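Putative O-acetylhomoserine (Thiol)-lyase (Campylobacter jejuni, PDB 4OC9) probably uses pyridoxal 5'-phosphate to make homocysteine from O-acetylhomoserine and sulfide. Local coordinates at residues A96-K107 with F123-D133. Sequence-based numbering, arbitrary orientation.
Sequences ASSGDNVAYSNK and FGIEAREFDID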
ATOM      1  N   ALA D  96       8.078 -15.433 -31.039  1.00 20.68           N
ATOM      2  CA  ALA D  96       7.269 -16.191 -31.981  1.00 21.23           C
ATOM      3  C   ALA D  96       5.911 -15.554 -32.235  1.00 26.61           C
ATOM      4  O   ALA D  96       5.300 -14.953 -31.344  1.00 24.72           O
ATOM      5  CB  ALA D  96       7.061 -17.594 -31.462  1.00 19.45           C
ATOM      6  N   SER D  97       5.451 -15.697 -33.475  1.00 28.99           N
ATOM      7  CA  SER D  97       4.161 -15.178 -33.906  1.00 30.36           C
ATOM      8  C   SER D  97       3.443 -16.303 -34.651  1.00 30.21           C
ATOM      9  O   SER D  97       4.004 -17.390 -34.841  1.00 30.93           O
ATOM     10  CB  SER D  97       4.317 -13.915 -34.753  1.00 33.95           C
ATOM     11  OG  SER D  97       5.132 -14.169 -35.877  1.00 39.64           O
ATOM     12  N   SER D  98       2.214 -16.051 -35.067  1.00 26.73           N
ATOM     13  CA  SER D  98       1.440 -17.058 -35.763  1.00 30.06           C
ATOM     14  C   SER D  98       2.242 -17.771 -36.895  1.00 30.42           C
ATOM     15  O   SER D  98       2.892 -17.138 -37.743  1.00 32.65           O
ATOM     16  CB  SER D  98       0.154 -16.439 -36.314  1.00 30.40           C
ATOM     17  OG  SER D  98      -0.682 -17.451 -36.832  1.00 36.47           O
ATOM     18  N   GLY D  99       2.177 -19.094 -36.895  1.00 27.72           N
ATOM     19  CA  GLY D  99       2.876 -19.918 -37.878  1.00 26.28           C
ATOM     20  C   GLY D  99       4.236 -20.414 -37.405  1.00 24.41           C
ATOM     21  O   GLY D  99       4.859 -21.253 -38.045  1.00 22.54           O
ATOM     22  N   ASP D 100       4.725 -19.883 -36.296  1.00 21.21           N
ATOM     23  CA  ASP D 100       6.009 -20.302 -35.781  1.00 20.68           C
ATOM     24  C   ASP D 100       5.816 -21.392 -34.718  1.00 21.13           C
ATOM     25  O   ASP D 100       4.693 -21.743 -34.345  1.00 19.45           O
ATOM     26  CB  ASP D 100       6.736 -19.092 -35.168  1.00 21.76           C
ATOM     27  CG  ASP D 100       7.070 -18.006 -36.197  1.00 21.96           C
ATOM     28  OD1 ASP D 100       7.147 -18.344 -37.393  1.00 21.89           O
ATOM     29  OD2 ASP D 100       7.279 -16.826 -35.781  1.00 22.41           O
ATOM     30  N   ASN D 101       6.926 -21.922 -34.229  1.00 21.00           N
ATOM     31  CA  ASN D 101       6.864 -22.914 -33.186  1.00 21.74           C
ATOM     32  C   ASN D 101       7.934 -22.617 -32.147  1.00 17.58           C
ATOM     33  O   ASN D 101       8.883 -21.855 -32.397  1.00 13.82           O
ATOM     34  CB  ASN D 101       7.000 -24.326 -33.762  1.00 26.76           C
ATOM     35  CG  ASN D 101       8.361 -24.612 -34.337  1.00 27.65           C
ATOM     36  OD1 ASN D 101       9.298 -24.909 -33.609  1.00 29.33           O
ATOM     37  ND2 ASN D 101       8.423 -24.703 -35.647  1.00 31.96           N
ATOM     38  N   VAL D 102       7.743 -23.194 -30.969  1.00 15.78           N
ATOM     39  CA  VAL D 102       8.687 -23.017 -29.881  1.00 15.75           C
ATOM     40  C   VAL D 102       8.931 -24.374 -29.295  1.00 14.93           C
ATOM     41  O   VAL D 102       8.015 -25.196 -29.211  1.00 14.87           O
ATOM     42  CB  VAL D 102       8.187 -22.058 -28.755  1.00 15.72           C
ATOM     43  CG1 VAL D 102       7.947 -20.654 -29.305  1.00 16.50           C
ATOM     44  CG2 VAL D 102       6.903 -22.576 -28.108  1.00 16.23           C
ATOM     45  N   ALA D 103      10.167 -24.589 -28.854  1.00 14.09           N
ATOM     46  CA  ALA D 103      10.569 -25.845 -28.230  1.00 13.86           C
ATOM     47  C   ALA D 103      10.534 -25.655 -26.711  1.00 15.26           C
ATOM     48  O   ALA D 103      11.094 -24.676 -26.191  1.00 13.14           O
ATOM     49  CB  ALA D 103      11.967 -26.235 -28.665  1.00 12.80           C
ATOM     50  N   TYR D 104       9.922 -26.605 -26.006  1.00 15.81           N
ATOM     51  CA  TYR D 104       9.832 -26.489 -24.570  1.00 17.49           C
ATOM     52  C   TYR D 104      10.103 -27.794 -23.817  1.00 16.76           C
ATOM     53  O   TYR D 104       9.764 -28.875 -24.262  1.00 21.80           O
ATOM     54  CB  TYR D 104       8.436 -25.977 -24.192  1.00 17.84           C
ATOM     55  CG  TYR D 104       7.308 -26.985 -24.390  1.00 19.08           C
ATOM     56  CD1 TYR D 104       6.781 -27.257 -25.649  1.00 20.25           C
ATOM     57  CD2 TYR D 104       6.727 -27.614 -23.301  1.00 19.44           C
ATOM     58  CE1 TYR D 104       5.746 -28.172 -25.815  1.00 18.40           C
ATOM     59  CE2 TYR D 104       5.679 -28.500 -23.456  1.00 18.56           C
ATOM     60  CZ  TYR D 104       5.203 -28.782 -24.716  1.00 18.49           C
ATOM     61  OH  TYR D 104       4.176 -29.666 -24.852  1.00 19.25           O
ATOM     62  N   SER D 105      10.709 -27.656 -22.664  1.00 15.66           N
ATOM     63  CA  SER D 105      11.030 -28.779 -21.804  1.00 16.40           C
ATOM     64  C   SER D 105       9.780 -29.496 -21.289  1.00 16.39           C
ATOM     65  O   SER D 105       8.756 -28.874 -20.970  1.00 20.67           O
ATOM     66  CB  SER D 105      11.891 -28.294 -20.605  1.00 16.51           C
ATOM     67  OG  SER D 105      12.099 -29.326 -19.670  1.00 15.58           O
ATOM     68  N   ASN D 106       9.885 -30.810 -21.206  1.00 18.20           N
ATOM     69  CA  ASN D 106       8.798 -31.656 -20.744  1.00 20.80           C
ATOM     70  C   ASN D 106       8.718 -31.631 -19.221  1.00 21.79           C
ATOM     71  O   ASN D 106       7.840 -32.240 -18.619  1.00 19.79           O
ATOM     72  CB  ASN D 106       8.974 -33.094 -21.232  1.00 25.91           C
ATOM     73  CG  ASN D 106      10.215 -33.782 -20.651  1.00 29.48           C
ATOM     74  OD1 ASN D 106      11.183 -33.153 -20.208  1.00 32.22           O
ATOM     75  ND2 ASN D 106      10.201 -35.091 -20.698  1.00 39.68           N
ATOM     76  N   LYS D 107       9.682 -30.965 -18.591  1.00 22.74           N
ATOM     77  CA  LYS D 107       9.695 -30.857 -17.127  1.00 22.86           C
ATOM     78  C   LYS D 107       9.675 -29.375 -16.670  1.00 22.07           C
ATOM     79  O   LYS D 107      10.723 -28.780 -16.412  1.00 17.50           O
ATOM     80  CB  LYS D 107      10.871 -31.614 -16.509  1.00 23.25           C
ATOM     81  CG  LYS D 107      10.840 -33.096 -16.818  1.00 23.12           C
ATOM     82  CD  LYS D 107      11.902 -33.879 -16.082  1.00 23.26           C
ATOM     83  CE  LYS D 107      11.847 -35.308 -16.530  1.00 22.43           C
ATOM     84  NZ  LYS D 107      12.753 -36.162 -15.734  1.00 24.33           N
ATOM     85  N   PHE D 123      -3.244 -18.578 -30.750  1.00 17.06           N
ATOM     86  CA  PHE D 123      -2.588 -17.499 -31.457  1.00 18.07           C
ATOM     87  C   PHE D 123      -1.736 -18.025 -32.636  1.00 18.83           C
ATOM     88  O   PHE D 123      -0.888 -17.297 -33.168  1.00 17.90           O
ATOM     89  CB  PHE D 123      -1.736 -16.637 -30.514  1.00 17.51           C
ATOM     90  CG  PHE D 123      -2.457 -16.196 -29.256  1.00 17.68           C
ATOM     91  CD1 PHE D 123      -3.755 -15.723 -29.300  1.00 17.07           C
ATOM     92  CD2 PHE D 123      -1.752 -16.062 -28.068  1.00 17.06           C
ATOM     93  CE1 PHE D 123      -4.398 -15.287 -28.146  1.00 19.96           C
ATOM     94  CE2 PHE D 123      -2.382 -15.616 -26.904  1.00 17.83           C
ATOM     95  CZ  PHE D 123      -3.703 -15.217 -26.936  1.00 17.98           C
ATOM     96  N   GLY D 124      -1.979 -19.274 -33.021  1.00 17.56           N
ATOM     97  CA  GLY D 124      -1.271 -19.895 -34.123  1.00 19.39           C
ATOM     98  C   GLY D 124       0.180 -20.189 -33.852  1.00 21.10           C
ATOM     99  O   GLY D 124       1.005 -20.194 -34.774  1.00 19.97           O
ATOM    100  N   ILE D 125       0.498 -20.422 -32.579  1.00 21.22           N
ATOM    101  CA  ILE D 125       1.860 -20.721 -32.158  1.00 19.65           C
ATOM    102  C   ILE D 125       1.927 -22.172 -31.707  1.00 22.13           C
ATOM    103  O   ILE D 125       1.304 -22.574 -30.713  1.00 24.75           O
ATOM    104  CB  ILE D 125       2.347 -19.759 -31.072  1.00 19.66           C
ATOM    105  CG1 ILE D 125       2.378 -18.332 -31.641  1.00 20.55           C
ATOM    106  CG2 ILE D 125       3.733 -20.158 -30.599  1.00 17.48           C
ATOM    107  CD1 ILE D 125       2.727 -17.240 -30.639  1.00 19.72           C
ATOM    108  N   GLU D 126       2.684 -22.950 -32.469  1.00 20.15           N
ATOM    109  CA  GLU D 126       2.854 -24.366 -32.226  1.00 22.55           C
ATOM    110  C   GLU D 126       3.879 -24.636 -31.141  1.00 23.62           C
ATOM    111  O   GLU D 126       4.914 -23.966 -31.071  1.00 24.00           O
ATOM    112  CB  GLU D 126       3.318 -25.048 -33.533  1.00 24.74           C
ATOM    113  CG  GLU D 126       3.559 -26.549 -33.426  1.00 28.47           C
ATOM    114  CD  GLU D 126       4.091 -27.197 -34.719  1.00 31.05           C
ATOM    115  OE1 GLU D 126       4.078 -26.529 -35.777  1.00 28.61           O
ATOM    116  OE2 GLU D 126       4.525 -28.384 -34.668  1.00 30.03           O
ATOM    117  N   ALA D 127       3.608 -25.645 -30.325  1.00 22.81           N
ATOM    118  CA  ALA D 127       4.517 -26.031 -29.256  1.00 23.83           C
ATOM    119  C   ALA D 127       5.067 -27.438 -29.507  1.00 25.34           C
ATOM    120  O   ALA D 127       4.316 -28.344 -29.868  1.00 26.47           O
ATOM    121  CB  ALA D 127       3.823 -25.987 -27.914  1.00 22.93           C
ATOM    122  N   ARG D 128       6.377 -27.595 -29.319  1.00 26.05           N
ATOM    123  CA  ARG D 128       7.067 -28.874 -29.510  1.00 29.53           C
ATOM    124  C   ARG D 128       7.888 -29.245 -28.280  1.00 26.15           C
ATOM    125  O   ARG D 128       8.925 -28.662 -28.026  1.00 22.88           O
ATOM    126  CB  ARG D 128       7.989 -28.826 -30.740  1.00 31.74           C
ATOM    127  CG  ARG D 128       7.250 -28.547 -32.041  1.00 34.20           C
ATOM    128  CD  ARG D 128       8.206 -28.464 -33.212  1.00 36.90           C
ATOM    129  NE  ARG D 128       7.509 -28.117 -34.453  1.00 40.96           N
ATOM    130  CZ  ARG D 128       8.115 -27.922 -35.618  1.00 41.72           C
ATOM    131  NH1 ARG D 128       9.441 -28.032 -35.718  1.00 46.56           N
ATOM    132  NH2 ARG D 128       7.403 -27.603 -36.682  1.00 41.56           N
ATOM    133  N   GLU D 129       7.397 -30.247 -27.564  1.00 25.03           N
ATOM    134  CA  GLU D 129       8.010 -30.778 -26.378  1.00 23.91           C
ATOM    135  C   GLU D 129       9.361 -31.464 -26.633  1.00 24.19           C
ATOM    136  O   GLU D 129       9.626 -31.967 -27.730  1.00 23.89           O
ATOM    137  CB  GLU D 129       7.093 -31.858 -25.816  1.00 27.77           C
ATOM    138  CG  GLU D 129       7.503 -32.463 -24.479  1.00 35.16           C
ATOM    139  CD  GLU D 129       6.651 -33.673 -24.103  1.00 39.40           C
ATOM    140  OE1 GLU D 129       6.584 -34.088 -22.912  1.00 48.31           O
ATOM    141  OE2 GLU D 129       6.028 -34.227 -25.018  1.00 45.01           O
ATOM    142  N   PHE D 130      10.250 -31.430 -25.637  1.00 22.66           N
ATOM    143  CA  PHE D 130      11.550 -32.104 -25.775  1.00 22.10           C
ATOM    144  C   PHE D 130      11.903 -32.548 -24.368  1.00 23.18           C
ATOM    145  O   PHE D 130      11.380 -32.006 -23.384  1.00 23.17           O
ATOM    146  CB  PHE D 130      12.676 -31.274 -26.424  1.00 20.74           C
ATOM    147  CG  PHE D 130      13.234 -30.177 -25.554  1.00 20.83           C
ATOM    148  CD1 PHE D 130      12.689 -28.917 -25.565  1.00 20.42           C
ATOM    149  CD2 PHE D 130      14.356 -30.417 -24.757  1.00 19.48           C
ATOM    150  CE1 PHE D 130      13.230 -27.917 -24.783  1.00 21.95           C
ATOM    151  CE2 PHE D 130      14.911 -29.421 -23.987  1.00 19.27           C
ATOM    152  CZ  PHE D 130      14.337 -28.167 -23.989  1.00 22.08           C
ATOM    153  N   ASP D 131      12.769 -33.550 -24.289  1.00 22.35           N
ATOM    154  CA  ASP D 131      13.197 -34.103 -23.029  1.00 26.27           C
ATOM    155  C   ASP D 131      14.554 -33.494 -22.616  1.00 26.65           C
ATOM    156  O   ASP D 131      15.560 -33.681 -23.322  1.00 23.25           O
ATOM    157  CB  ASP D 131      13.304 -35.628 -23.194  1.00 26.13           C
ATOM    158  CG  ASP D 131      13.685 -36.367 -21.899  1.00 27.80           C
ATOM    159  OD1 ASP D 131      13.812 -35.769 -20.795  1.00 22.33           O
ATOM    160  OD2 ASP D 131      13.854 -37.598 -22.007  1.00 32.50           O
ATOM    161  N   ILE D 132      14.586 -32.786 -21.486  1.00 23.65           N
ATOM    162  CA  ILE D 132      15.847 -32.186 -21.027  1.00 25.07           C
ATOM    163  C   ILE D 132      16.885 -33.243 -20.702  1.00 25.56           C
ATOM    164  O   ILE D 132      18.067 -32.931 -20.631  1.00 28.94           O
ATOM    165  CB  ILE D 132      15.785 -31.339 -19.740  1.00 28.91           C
ATOM    166  CG1 ILE D 132      15.005 -32.123 -18.710  1.00 32.36           C
ATOM    167  CG2 ILE D 132      15.119 -30.019 -19.963  1.00 29.01           C
ATOM    168  CD1 ILE D 132      15.445 -31.758 -17.325  1.00 38.65           C
ATOM    169  N   ASP D 133      16.443 -34.462 -20.414  1.00 25.72           N
ATOM    170  CA  ASP D 133      17.361 -35.560 -20.089  1.00 25.84           C
ATOM    171  C   ASP D 133      17.945 -36.249 -21.313  1.00 26.27           C
ATOM    172  O   ASP D 133      18.846 -37.042 -21.187  1.00 33.01           O
ATOM    173  CB  ASP D 133      16.664 -36.589 -19.202  1.00 28.88           C
ATOM    174  CG  ASP D 133      16.384 -36.065 -17.797  1.00 31.49           C
ATOM    175  OD1 ASP D 133      17.181 -35.251 -17.301  1.00 31.83           O
ATOM    176  OD2 ASP D 133      15.409 -36.534 -17.162  1.00 38.49           O
TER
HETATM  177  O   HOH W   1       5.823 -23.870 -37.039  1.00 19.32           O
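With chi1 at 67°, Asn101 sets its CG between its own backbone N and carbonyl carbon. Arg128 has CG beside its backbone N (chi1 -61°), and the chain, extended from there to NE, carries the guanidinium against the Asn101 amide. The two flat groups stack, their planes 15° apart. Asn101 ND2 lies over the centre of the guanidinium, 3.2 Å from Arg128 CZ. Asn101 ND2 and the guanidinium nitrogens are all donors, so this is a stack and not a hydrogen bond; their bonds go elsewhere. Asn101 ND2 bonds a water and Asp143, and Asn101 OD1 bonds Thr146. Arg128 NH1 reaches the Val141 carbonyl and Asp143. Arg128 NE gives a 3.0 Å salt bridge to Glu126 OE2, which it meets from above the carboxylate plane. These bonds fix the rotation of the guanidinium.

On the face that carries Val102 and Ala127, the Tyr104 ring leans across the neighbouring strand. Glu129 CA sits over one ring face, 3.9 Å from its centroid, in a CH-pi contact. Tyr104 CE1 also touches Ala127 CB at 3.6 Å. Ile116 of helix 110-119 packs on both residues. The Phe130 ring lies on the Asn101 side and covers Ser105 CA with one face, a second CH-pi contact. Further on, Lys107 NZ makes a 3.0 Å salt bridge to Asp133 OD2, nearly along the C-O axis. Tyr326 OH bonds both ends of it, and Gln158 OE1 also bonds the lysine.

The backbones pair in parallel from Asn101-Glu126 to Ser105-Phe130. Val102 N bonds Glu126 O at 2.9 Å, and Val102 O accepts from Arg128 N. Before the strands, a type II turn from Ser97 to Asp100 presents Gly99 N to Gly124 O at 2.7 Å. Strand 126-130 is outermost in the seven-stranded sheet within the chain. Strand 101-105, helix 110-119 and strand 126-130 form a beta-alpha-beta unit of the large domain typical of fold-type I pyridoxal phosphate enzymes.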